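Local coordinates for protein putative methylthioribose-1-phosphate isomerase (Pyrococcus horikoshii OT3, PDB 6A34) that probably interconverts 5-methylthioribose 1-phosphate and 5-methylthioribulose 1-phosphate, an isomerase step of the methionine salvage pathway, at residues 107-112 with 137-142; 145-150 with 177-182; 246-251 with 286-291; 279-284 with 334-339. All coordinates share one frame; numbering follows the deposited sequence.

Contact 1. Residues 107-112 with 137-142; sequences FWALNR and YKIADE
R112 on helix 104-119 grips E142 on helix 125-157 end-on. NH1 of R112 donates to OE1 of E142 at 2.6 Å, and NH2 of R112 to OE2 of E142 at 2.8 Å. Each oxygen offers its syn lone pair, and the guanidinium and carboxylate planes lie only 17° apart, so the fork is almost flat and both bonds are straight. The short helix segments, an antiparallel pair at the surface, have axes 11.0 Å apart, wide enough that long side chains must span the gap. Arginine suits this: with CG anti to the backbone N (chi1 179°) and the chain stretched out to NE, it carries its charge across.

The close packing lies beside this bridge. I139 and R112 run antiparallel alongside each other, CG1 of I139 lying over one guanidinium face, 3.8 Å from NH1 of R112. CD1 of I139 meets the buried A109, 4.1 Å from CB of A109; alanine is small enough to let the isoleucine approach the helix backbone.

On the solvent side the fit is looser. K138 grazes the guanidinium with its inner chain, CB lying 4.0 Å from NH2 of R112, while NZ makes no contact with it. E135 gives R112 a second carboxylate, at NE. Between two acidic partners the arginine very likely stays charged, and the contact joins its helices by directional electrostatics with a thin apolar lining.

Contact 2. Residues 145-150 with 177-182; sequences EANLRM and LGTVGS
N147, the residue with most surface buried here, stands against the backbone of the loop that leads into helix 180-189. Its CB lies 3.3 Å from O of G178, and CG sits equally near that oxygen. CG is anti to the carbonyl carbon (chi1 -65°), which takes the amide past G178 so that ND2 can bond to the carbonyl of H176; a short polar side chain thus ties helix 125-157 to the loop. The backbone of N147 is used as well. OG of S182 donates to O of N147 at 2.7 Å, approaching from above the carbonyl plane, 55° out of it, and a serine is small enough to enter this close.

Beside the asparagine, L177 turns CD1 onto L148, 3.7 Å from CD2 of L148, a purely apolar meeting that L10 of helix 7-10 extends. On another flank M150 and T179 run side by side, pointing the same way, with SD of M150 3.7 Å from CG2 of T179; a flexible thioether suits a place beside a methyl group.

Here a long helix packs on the loop and first turn of another helix in the Rossmann-like domain of the eIF-2B-related isomerases, near the predicted substrate site: the side chain of T179 is about 8 Å from that of N257.

Contact 3. Residues 246-251 with 286-291; sequences ADRIVA and MELKSG
A251 and L288 share the hydrogen bond that pins these two segments together: N of A251 donates to O of L288 at 3.0 Å, with an N-H...O angle of 155° and the donor nearly in line with the C=O bond.

Apolar contacts flank it. V250 sends its two methyls to different parts of the loop. CG1, anti to the carbonyl carbon (chi1 -60°), rests 3.6 Å from CB of L288, while CG2 of V250 lies 3.7 Å from C of S290. A beta-branched residue fits a place where one side chain must fill two directions at once. An alanine in place of V250 would remove both methyls and would probably open a gap beside L288 and the S290 backbone. CB of A251 lies 3.2 Å from O of L288, the oxygen its own N-H bonds, and 4.2 Å from SD of M286; so near a carbonyl, a small residue suits.

The charged side chain of R248 crosses L288 at about a right angle, NH2 of R248 lying 3.6 Å from CD1 of L288.

Strand 248-250 runs between strands 284-285 and 255-258. A classic beta bulge opposite A256 comprises R248 and D247, the predicted proton donor of the active site. From residues 286-291, M286 reaches helix 345-354 at L349 and F353.

Contact 4. Residues 279-284 with 334-339; sequences APLSSI and IITDRG
L281 and T336 meet at a slant, CD1 of the leucine lying 3.6 Å from OG1 of the threonine and almost as near its CB. The leucine's other methyl, CD2, touches R338 4.0 Å away at CG, the two side chains crossing at about a right angle. OG1 of T336 sits between the backbone N and the carbonyl carbon (chi1 82°), which brings it to N of R338; it accepts from that N at 2.9 Å, making an ST turn, and donates to O of G339 at 2.6 Å. A valine in its place would lack the hydroxyl and is likely to leave N of R338 without its acceptor and O of G339 with one donor fewer.

The carboxylate of D337 lies against the loop, CG likewise between backbone N and carbonyl carbon (chi1 62°), and OD1 accepts from N of L281 at 2.9 Å. OD2 forms a salt bridge with R149. Aspartate suits the place because its two oxygens serve two partners, a backbone N-H and an arginine. Earlier in both segments, N of A279 donates to O of I335 at 2.9 Å. The CA-H of T336 points at O of A279, 3.2 Å from CA.

These bonds extend the parallel pairing of strands 275-278 and 333-336 at their C-terminal ends, between helix 125-157, reached by P280 and D337, and helix 345-354, reached by L281 and I284.

Overall arrangement
Contacts 2 and 4 are buried, contact 3 is partly so and contact 1 lies at the surface. Contacts 1 and 2 use successive parts of helix 125-157, but the outer one depends on an ion pair, the inner one on close packing against loop backbone and a serine hydroxyl bonded to a backbone oxygen. A salt bridge from the same helix joins contact 2 to contact 4, where a carboxylate holds a backbone N-H. Contacts 3 and 4 are tied through strand 248-250: N of I249 probably hydrogen-bonds O of S283, and its side chain packs on A279, I284 and I334. Both combine backbone hydrogen bonds with apolar side chains. W108 brings contact 1 against S282 of contact 4.

Contact 1. Residues 107-112 with 137-142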
loop_
_atom_site.group_PDB
_atom_site.type_symbol
_atom_site.label_atom_id
_atom_site.label_comp_id
_atom_site.label_asym_id
_atom_site.label_seq_id
_atom_site.Cartn_x
_atom_site.Cartn_y
_atom_site.Cartn_z
ATOM N N PHE A 107 -31.445 2.286 2.661
ATOM C CA PHE A 107 -32.663 1.521 2.759
ATOM C C PHE A 107 -33.284 1.750 4.140
ATOM O O PHE A 107 -34.446 2.060 4.220
ATOM C CB PHE A 107 -32.406 0.032 2.502
ATOM C CG PHE A 107 -33.626 -0.754 2.088
ATOM C CD1 PHE A 107 -34.618 -1.076 3.010
ATOM C CD2 PHE A 107 -33.791 -1.181 0.774
ATOM C CE1 PHE A 107 -35.745 -1.794 2.625
ATOM C CE2 PHE A 107 -34.914 -1.909 0.394
ATOM C CZ PHE A 107 -35.894 -2.209 1.317
ATOM N N TRP A 108 -32.507 1.596 5.219
ATOM C CA TRP A 108 -33.042 1.859 6.558
ATOM C C TRP A 108 -33.741 3.226 6.565
ATOM O O TRP A 108 -34.849 3.328 7.052
ATOM C CB TRP A 108 -31.983 1.840 7.666
ATOM C CG TRP A 108 -31.364 0.512 7.972
ATOM C CD1 TRP A 108 -31.884 -0.732 7.747
ATOM C CD2 TRP A 108 -30.086 0.313 8.614
ATOM N NE1 TRP A 108 -31.005 -1.691 8.177
ATOM C CE2 TRP A 108 -29.891 -1.084 8.712
ATOM C CE3 TRP A 108 -29.085 1.173 9.100
ATOM C CZ2 TRP A 108 -28.732 -1.629 9.277
ATOM C CZ3 TRP A 108 -27.942 0.630 9.651
ATOM C CH2 TRP A 108 -27.773 -0.753 9.738
ATOM N N ALA A 109 -33.062 4.264 6.055
ATOM C CA ALA A 109 -33.486 5.638 6.257
ATOM C C ALA A 109 -34.811 5.889 5.528
ATOM O O ALA A 109 -35.754 6.435 6.128
ATOM C CB ALA A 109 -32.421 6.588 5.788
ATOM N N LEU A 110 -34.861 5.473 4.258
ATOM C CA LEU A 110 -36.005 5.662 3.424
ATOM C C LEU A 110 -37.194 4.892 3.981
ATOM O O LEU A 110 -38.272 5.444 4.080
ATOM C CB LEU A 110 -35.708 5.198 1.999
ATOM C CG LEU A 110 -34.733 6.083 1.238
ATOM C CD1 LEU A 110 -34.476 5.523 -0.158
ATOM C CD2 LEU A 110 -35.241 7.516 1.173
ATOM N N ASN A 111 -36.979 3.618 4.299
ATOM C CA ASN A 111 -38.020 2.765 4.832
ATOM C C ASN A 111 -38.569 3.280 6.168
ATOM O O ASN A 111 -39.731 3.076 6.478
ATOM C CB ASN A 111 -37.531 1.331 5.023
ATOM C CG ASN A 111 -38.181 0.423 4.014
ATOM O OD1 ASN A 111 -37.719 0.317 2.876
ATOM N ND2 ASN A 111 -39.304 -0.159 4.409
ATOM N N ARG A 112 -37.703 3.839 7.003
ATOM C CA ARG A 112 -38.097 4.440 8.279
ATOM C C ARG A 112 -39.115 5.577 8.046
ATOM O O ARG A 112 -40.059 5.732 8.819
ATOM C CB ARG A 112 -36.852 4.983 8.977
ATOM C CG ARG A 112 -37.111 5.655 10.317
ATOM C CD ARG A 112 -35.813 5.997 11.033
ATOM N NE ARG A 112 -36.021 6.886 12.173
ATOM C CZ ARG A 112 -35.079 7.187 13.029
ATOM N NH1 ARG A 112 -33.851 6.749 12.797
ATOM N NH2 ARG A 112 -35.352 7.905 14.107
ATOM N N TYR A 137 -34.462 14.875 10.085
ATOM C CA TYR A 137 -33.538 15.512 11.007
ATOM C C TYR A 137 -33.119 14.509 12.085
ATOM O O TYR A 137 -31.985 14.536 12.557
ATOM C CB TYR A 137 -34.101 16.786 11.640
ATOM C CG TYR A 137 -33.981 18.012 10.766
ATOM C CD1 TYR A 137 -32.740 18.517 10.401
ATOM C CD2 TYR A 137 -35.106 18.678 10.308
ATOM C CE1 TYR A 137 -32.617 19.642 9.606
ATOM C CE2 TYR A 137 -35.000 19.812 9.521
ATOM C CZ TYR A 137 -33.753 20.284 9.157
ATOM O OH TYR A 137 -33.636 21.381 8.379
ATOM N N LYS A 138 -34.058 13.657 12.493
ATOM C CA LYS A 138 -33.809 12.668 13.520
ATOM C C LYS A 138 -32.731 11.669 13.049
ATOM O O LYS A 138 -31.910 11.284 13.829
ATOM C CB LYS A 138 -35.105 11.934 13.871
ATOM C CG LYS A 138 -35.871 12.421 15.089
ATOM C CD LYS A 138 -36.998 11.427 15.377
ATOM C CE LYS A 138 -38.012 11.838 16.422
ATOM N NZ LYS A 138 -39.156 10.891 16.399
ATOM N N ILE A 139 -32.801 11.237 11.786
ATOM C CA ILE A 139 -31.859 10.305 11.217
ATOM C C ILE A 139 -30.457 10.924 11.277
ATOM O O ILE A 139 -29.527 10.310 11.782
ATOM C CB ILE A 139 -32.289 9.891 9.799
ATOM C CG1 ILE A 139 -33.582 9.076 9.849
ATOM C CG2 ILE A 139 -31.180 9.118 9.072
ATOM C CD1 ILE A 139 -34.284 8.954 8.504
ATOM N N ALA A 140 -30.326 12.172 10.826
ATOM C CA ALA A 140 -29.041 12.836 10.804
ATOM C C ALA A 140 -28.531 13.005 12.234
ATOM O O ALA A 140 -27.398 12.616 12.497
ATOM C CB ALA A 140 -29.106 14.154 10.086
ATOM N N ASP A 141 -29.369 13.550 13.132
ATOM C CA ASP A 141 -28.949 13.906 14.491
ATOM C C ASP A 141 -28.550 12.663 15.301
ATOM O O ASP A 141 -27.712 12.763 16.176
ATOM C CB ASP A 141 -30.036 14.665 15.264
ATOM C CG ASP A 141 -30.400 16.021 14.674
ATOM O OD1 ASP A 141 -29.547 16.602 13.965
ATOM O OD2 ASP A 141 -31.570 16.447 14.863
ATOM N N GLU A 142 -29.210 11.534 15.062
ATOM C CA GLU A 142 -28.910 10.274 15.738
ATOM C C GLU A 142 -27.484 9.824 15.387
ATOM O O GLU A 142 -26.792 9.260 16.221
ATOM C CB GLU A 142 -29.898 9.168 15.337
ATOM C CG GLU A 142 -31.159 9.162 16.195
ATOM C CD GLU A 142 -32.388 8.525 15.558
ATOM O OE1 GLU A 142 -32.225 7.698 14.635
ATOM O OE2 GLU A 142 -33.515 8.875 15.977
#

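Contact 2. Residues 145-150 with 177-182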
loop_
_atom_site.group_PDB
_atom_site.type_symbol
_atom_site.label_atom_id
_atom_site.label_comp_id
_atom_site.label_asym_id
_atom_site.label_seq_id
_atom_site.Cartn_x
_atom_site.Cartn_y
_atom_site.Cartn_z
ATOM N N GLU A 145 -25.131 12.005 17.271
ATOM C CA GLU A 145 -25.046 11.820 18.719
ATOM C C GLU A 145 -24.437 10.450 19.046
ATOM O O GLU A 145 -23.760 10.309 20.044
ATOM C CB GLU A 145 -26.332 12.209 19.453
ATOM C CG GLU A 145 -27.617 11.575 18.992
ATOM C CD GLU A 145 -28.870 12.365 19.375
ATOM O OE1 GLU A 145 -29.961 11.775 19.352
ATOM O OE2 GLU A 145 -28.762 13.578 19.654
ATOM N N ALA A 146 -24.583 9.479 18.154
ATOM C CA ALA A 146 -23.900 8.195 18.298
ATOM C C ALA A 146 -22.392 8.449 18.241
ATOM O O ALA A 146 -21.638 7.919 19.028
ATOM C CB ALA A 146 -24.348 7.238 17.225
ATOM N N ASN A 147 -21.973 9.326 17.332
ATOM C CA ASN A 147 -20.568 9.617 17.116
ATOM C C ASN A 147 -20.002 10.352 18.330
ATOM O O ASN A 147 -18.868 10.072 18.755
ATOM C CB ASN A 147 -20.342 10.376 15.811
ATOM C CG ASN A 147 -20.706 9.527 14.618
ATOM O OD1 ASN A 147 -20.743 8.297 14.722
ATOM N ND2 ASN A 147 -20.950 10.171 13.488
ATOM N N LEU A 148 -20.798 11.250 18.912
ATOM C CA LEU A 148 -20.344 11.973 20.075
ATOM C C LEU A 148 -20.023 11.004 21.226
ATOM O O LEU A 148 -18.989 11.115 21.871
ATOM C CB LEU A 148 -21.419 12.965 20.494
ATOM C CG LEU A 148 -21.295 14.353 19.898
ATOM C CD1 LEU A 148 -22.527 15.185 20.268
ATOM C CD2 LEU A 148 -20.025 15.029 20.375
ATOM N N ARG A 149 -20.920 10.056 21.466
ATOM C CA ARG A 149 -20.753 9.066 22.517
ATOM C C ARG A 149 -19.524 8.189 22.230
ATOM O O ARG A 149 -18.676 8.008 23.116
ATOM C CB ARG A 149 -22.020 8.218 22.649
ATOM C CG ARG A 149 -23.215 8.959 23.247
ATOM C CD ARG A 149 -24.423 8.080 23.501
ATOM N NE ARG A 149 -24.868 7.283 22.357
ATOM C CZ ARG A 149 -25.855 7.622 21.530
ATOM N NH1 ARG A 149 -26.352 8.847 21.580
ATOM N NH2 ARG A 149 -26.345 6.730 20.677
ATOM N N MET A 150 -19.428 7.650 21.008
ATOM C CA MET A 150 -18.284 6.804 20.625
ATOM C C MET A 150 -16.966 7.526 20.934
ATOM O O MET A 150 -16.055 6.933 21.434
ATOM C CB MET A 150 -18.287 6.498 19.127
ATOM C CG MET A 150 -18.921 5.195 18.748
ATOM S SD MET A 150 -19.027 5.138 16.928
ATOM C CE MET A 150 -20.712 5.678 16.643
ATOM N N LEU A 177 -18.334 14.257 12.524
ATOM C CA LEU A 177 -17.326 13.920 13.553
ATOM C C LEU A 177 -16.558 12.628 13.221
ATOM O O LEU A 177 -15.307 12.559 13.414
ATOM C CB LEU A 177 -17.990 13.802 14.932
ATOM C CG LEU A 177 -18.747 15.035 15.415
ATOM C CD1 LEU A 177 -19.318 14.785 16.800
ATOM C CD2 LEU A 177 -17.850 16.256 15.422
ATOM N N GLY A 178 -17.288 11.595 12.790
ATOM C CA GLY A 178 -16.687 10.310 12.463
ATOM C C GLY A 178 -16.864 9.310 13.579
ATOM O O GLY A 178 -17.386 9.650 14.620
ATOM N N THR A 179 -16.452 8.064 13.321
ATOM C CA THR A 179 -16.365 7.043 14.346
ATOM C C THR A 179 -14.968 7.153 14.946
ATOM O O THR A 179 -14.776 7.668 16.078
ATOM C CB THR A 179 -16.805 5.677 13.796
ATOM O OG1 THR A 179 -16.030 5.241 12.675
ATOM C CG2 THR A 179 -18.256 5.718 13.366
ATOM N N VAL A 180 -13.980 6.691 14.173
ATOM C CA VAL A 180 -12.603 6.941 14.520
ATOM C C VAL A 180 -12.460 8.462 14.717
ATOM O O VAL A 180 -11.867 8.952 15.685
ATOM C CB VAL A 180 -11.630 6.415 13.434
ATOM C CG1 VAL A 180 -10.211 6.924 13.666
ATOM C CG2 VAL A 180 -11.614 4.900 13.335
ATOM N N GLY A 181 -13.011 9.219 13.782
ATOM C CA GLY A 181 -12.806 10.684 13.770
ATOM C C GLY A 181 -13.242 11.350 15.073
ATOM O O GLY A 181 -12.606 12.272 15.541
ATOM N N SER A 182 -14.324 10.861 15.675
ATOM C CA SER A 182 -14.812 11.413 16.923
ATOM C C SER A 182 -13.815 11.147 18.039
ATOM O O SER A 182 -13.538 12.014 18.851
ATOM C CB SER A 182 -16.156 10.882 17.287
ATOM O OG SER A 182 -16.705 11.696 18.303
#

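Contact 3. Residues 246-251 with 286-291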
loop_
_atom_site.group_PDB
_atom_site.type_symbol
_atom_site.label_atom_id
_atom_site.label_comp_id
_atom_site.label_asym_id
_atom_site.label_seq_id
_atom_site.Cartn_x
_atom_site.Cartn_y
_atom_site.Cartn_z
ATOM N N ALA A 246 -15.298 -0.155 11.404
ATOM C CA ALA A 246 -15.790 -1.474 10.998
ATOM C C ALA A 246 -16.911 -1.299 9.984
ATOM O O ALA A 246 -17.829 -0.529 10.235
ATOM C CB ALA A 246 -16.276 -2.242 12.197
ATOM N N ASP A 247 -16.850 -2.032 8.869
ATOM C CA ASP A 247 -17.975 -2.068 7.956
ATOM C C ASP A 247 -19.056 -2.991 8.540
ATOM O O ASP A 247 -20.223 -2.710 8.415
ATOM C CB ASP A 247 -17.517 -2.330 6.524
ATOM C CG ASP A 247 -16.699 -1.128 6.058
ATOM O OD1 ASP A 247 -17.314 -0.076 5.723
ATOM O OD2 ASP A 247 -15.450 -1.201 6.123
ATOM N N ARG A 248 -18.658 -4.031 9.268
ATOM C CA ARG A 248 -19.616 -4.958 9.820
ATOM C C ARG A 248 -18.953 -5.840 10.891
ATOM O O ARG A 248 -18.022 -6.604 10.629
ATOM C CB ARG A 248 -20.207 -5.793 8.681
ATOM C CG ARG A 248 -20.931 -7.045 9.150
ATOM C CD ARG A 248 -21.534 -7.820 8.011
ATOM N NE ARG A 248 -22.740 -7.134 7.626
ATOM C CZ ARG A 248 -23.714 -7.674 6.922
ATOM N NH1 ARG A 248 -24.837 -6.996 6.768
ATOM N NH2 ARG A 248 -23.552 -8.876 6.384
ATOM N N ILE A 249 -19.486 -5.761 12.104
ATOM C CA ILE A 249 -19.106 -6.614 13.190
ATOM C C ILE A 249 -20.174 -7.698 13.323
ATOM O O ILE A 249 -21.328 -7.380 13.306
ATOM C CB ILE A 249 -18.978 -5.782 14.479
ATOM C CG1 ILE A 249 -18.030 -4.602 14.267
ATOM C CG2 ILE A 249 -18.582 -6.678 15.650
ATOM C CD1 ILE A 249 -17.911 -3.645 15.440
ATOM N N VAL A 250 -19.770 -8.968 13.463
ATOM C CA VAL A 250 -20.724 -10.031 13.641
ATOM C C VAL A 250 -20.709 -10.497 15.118
ATOM O O VAL A 250 -20.062 -9.891 15.958
ATOM C CB VAL A 250 -20.455 -11.137 12.617
ATOM C CG1 VAL A 250 -20.581 -10.637 11.178
ATOM C CG2 VAL A 250 -19.109 -11.768 12.828
ATOM N N ALA A 251 -21.424 -11.581 15.430
ATOM C CA ALA A 251 -21.871 -11.897 16.799
ATOM C C ALA A 251 -20.710 -12.284 17.719
ATOM O O ALA A 251 -20.817 -12.093 18.939
ATOM C CB ALA A 251 -22.906 -13.011 16.792
ATOM N N MET A 286 -25.865 -9.272 14.450
ATOM C CA MET A 286 -25.961 -10.373 15.398
ATOM C C MET A 286 -26.565 -11.623 14.728
ATOM O O MET A 286 -26.541 -12.703 15.307
ATOM C CB MET A 286 -26.781 -9.953 16.626
ATOM C CG MET A 286 -26.155 -10.424 17.916
ATOM S SD MET A 286 -24.648 -9.496 18.351
ATOM C CE MET A 286 -25.191 -8.784 19.898
ATOM N N GLU A 287 -27.045 -11.483 13.485
ATOM C CA GLU A 287 -27.541 -12.617 12.683
ATOM C C GLU A 287 -26.402 -13.565 12.285
ATOM O O GLU A 287 -26.633 -14.772 12.201
ATOM C CB GLU A 287 -28.228 -12.150 11.394
ATOM C CG GLU A 287 -29.720 -12.414 11.368
ATOM C CD GLU A 287 -30.521 -11.486 12.260
ATOM O OE1 GLU A 287 -30.380 -11.583 13.503
ATOM O OE2 GLU A 287 -31.265 -10.652 11.705
ATOM N N LEU A 288 -25.215 -13.022 11.963
ATOM C CA LEU A 288 -24.064 -13.850 11.529
ATOM C C LEU A 288 -23.234 -14.245 12.757
ATOM O O LEU A 288 -22.962 -13.416 13.608
ATOM C CB LEU A 288 -23.204 -13.079 10.522
ATOM C CG LEU A 288 -23.899 -12.535 9.271
ATOM C CD1 LEU A 288 -22.881 -11.859 8.365
ATOM C CD2 LEU A 288 -24.622 -13.625 8.486
ATOM N N LYS A 289 -22.809 -15.509 12.822
ATOM C CA LYS A 289 -22.160 -16.059 14.003
ATOM C C LYS A 289 -20.658 -15.735 13.985
ATOM O O LYS A 289 -20.055 -15.543 15.030
ATOM C CB LYS A 289 -22.356 -17.575 14.073
ATOM C CG LYS A 289 -23.775 -18.052 14.381
ATOM C CD LYS A 289 -23.899 -19.584 14.344
ATOM C CE LYS A 289 -25.320 -20.110 14.184
ATOM N NZ LYS A 289 -25.432 -21.267 13.252
ATOM N N SER A 290 -20.053 -15.702 12.795
ATOM C CA SER A 290 -18.629 -15.550 12.674
ATOM C C SER A 290 -18.240 -14.979 11.305
ATOM O O SER A 290 -19.048 -14.872 10.356
ATOM C CB SER A 290 -17.915 -16.842 12.965
ATOM O OG SER A 290 -17.704 -17.561 11.779
ATOM N N GLY A 291 -16.975 -14.565 11.246
ATOM C CA GLY A 291 -16.382 -13.876 10.104
ATOM C C GLY A 291 -16.503 -14.660 8.809
ATOM O O GLY A 291 -16.709 -14.054 7.755
#

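Contact 4. Residues 279-284 with 334-339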
loop_
_atom_site.group_PDB
_atom_site.type_symbol
_atom_site.label_atom_id
_atom_site.label_comp_id
_atom_site.label_asym_id
_atom_site.label_seq_id
_atom_site.Cartn_x
_atom_site.Cartn_y
_atom_site.Cartn_z
ATOM N N ALA A 279 -17.425 1.385 16.234
ATOM C CA ALA A 279 -18.626 1.435 15.395
ATOM C C ALA A 279 -19.880 1.562 16.252
ATOM O O ALA A 279 -19.865 1.152 17.412
ATOM C CB ALA A 279 -18.716 0.209 14.564
ATOM N N PRO A 280 -20.994 2.104 15.700
ATOM C CA PRO A 280 -22.275 2.140 16.406
ATOM C C PRO A 280 -22.912 0.750 16.443
ATOM O O PRO A 280 -22.538 -0.097 15.636
ATOM C CB PRO A 280 -23.110 3.139 15.588
ATOM C CG PRO A 280 -22.549 3.047 14.189
ATOM C CD PRO A 280 -21.091 2.657 14.340
ATOM N N LEU A 281 -23.850 0.536 17.380
ATOM C CA LEU A 281 -24.593 -0.739 17.546
ATOM C C LEU A 281 -25.198 -1.243 16.224
ATOM O O LEU A 281 -25.234 -2.442 15.984
ATOM C CB LEU A 281 -25.680 -0.575 18.611
ATOM C CG LEU A 281 -25.402 -1.285 19.938
ATOM C CD1 LEU A 281 -24.038 -0.915 20.485
ATOM C CD2 LEU A 281 -26.487 -0.977 20.952
ATOM N N SER A 282 -25.639 -0.329 15.359
ATOM C CA SER A 282 -26.312 -0.666 14.130
ATOM C C SER A 282 -25.360 -1.345 13.134
ATOM O O SER A 282 -25.819 -1.864 12.124
ATOM C CB SER A 282 -26.951 0.564 13.523
ATOM O OG SER A 282 -25.965 1.528 13.193
ATOM N N SER A 283 -24.047 -1.323 13.400
ATOM C CA SER A 283 -23.050 -1.983 12.524
ATOM C C SER A 283 -22.760 -3.407 13.015
ATOM O O SER A 283 -22.027 -4.138 12.373
ATOM C CB SER A 283 -21.763 -1.186 12.436
ATOM O OG SER A 283 -22.029 0.142 12.030
ATOM N N ILE A 284 -23.312 -3.779 14.175
ATOM C CA ILE A 284 -23.179 -5.118 14.675
ATOM C C ILE A 284 -24.344 -5.944 14.130
ATOM O O ILE A 284 -25.494 -5.679 14.441
ATOM C CB ILE A 284 -23.114 -5.134 16.210
ATOM C CG1 ILE A 284 -22.017 -4.213 16.734
ATOM C CG2 ILE A 284 -22.961 -6.545 16.750
ATOM C CD1 ILE A 284 -22.167 -3.887 18.191
ATOM N N ILE A 334 -14.060 -3.297 21.652
ATOM C CA ILE A 334 -14.891 -2.716 20.622
ATOM C C ILE A 334 -15.585 -1.481 21.215
ATOM O O ILE A 334 -16.406 -1.596 22.124
ATOM C CB ILE A 334 -15.926 -3.713 20.070
ATOM C CG1 ILE A 334 -15.273 -4.940 19.443
ATOM C CG2 ILE A 334 -16.844 -2.999 19.102
ATOM C CD1 ILE A 334 -16.254 -5.979 18.929
ATOM N N ILE A 335 -15.265 -0.315 20.659
ATOM C CA ILE A 335 -15.801 0.932 21.118
ATOM C C ILE A 335 -17.112 1.165 20.371
ATOM O O ILE A 335 -17.112 1.216 19.147
ATOM C CB ILE A 335 -14.801 2.080 20.914
ATOM C CG1 ILE A 335 -13.439 1.772 21.529
ATOM C CG2 ILE A 335 -15.374 3.370 21.478
ATOM C CD1 ILE A 335 -12.306 2.549 20.924
ATOM N N THR A 336 -18.217 1.236 21.120
ATOM C CA THR A 336 -19.534 1.495 20.552
ATOM C C THR A 336 -20.120 2.769 21.166
ATOM O O THR A 336 -19.577 3.339 22.105
ATOM C CB THR A 336 -20.533 0.355 20.770
ATOM O OG1 THR A 336 -21.077 0.490 22.080
ATOM C CG2 THR A 336 -19.934 -1.011 20.547
ATOM N N ASP A 337 -21.259 3.190 20.613
ATOM C CA ASP A 337 -21.953 4.403 21.066
ATOM C C ASP A 337 -22.692 4.110 22.378
ATOM O O ASP A 337 -23.297 5.024 22.915
ATOM C CB ASP A 337 -22.929 4.909 20.006
ATOM C CG ASP A 337 -24.032 3.914 19.691
ATOM O OD1 ASP A 337 -23.708 2.780 19.249
ATOM O OD2 ASP A 337 -25.209 4.277 19.896
ATOM N N ARG A 338 -22.608 2.867 22.885
ATOM C CA ARG A 338 -23.219 2.502 24.183
ATOM C C ARG A 338 -22.172 1.877 25.111
ATOM O O ARG A 338 -22.506 1.126 25.979
ATOM C CB ARG A 338 -24.431 1.587 23.962
ATOM C CG ARG A 338 -25.585 2.238 23.191
ATOM C CD ARG A 338 -26.182 3.468 23.898
ATOM N NE ARG A 338 -27.327 4.123 23.236
ATOM C CZ ARG A 338 -27.831 5.325 23.566
ATOM N NH1 ARG A 338 -27.381 5.982 24.624
ATOM N NH2 ARG A 338 -28.775 5.874 22.819
ATOM N N GLY A 339 -20.898 2.228 24.927
ATOM C CA GLY A 339 -19.829 1.752 25.793
ATOM C C GLY A 339 -18.908 0.779 25.073
ATOM O O GLY A 339 -19.175 0.379 23.920
#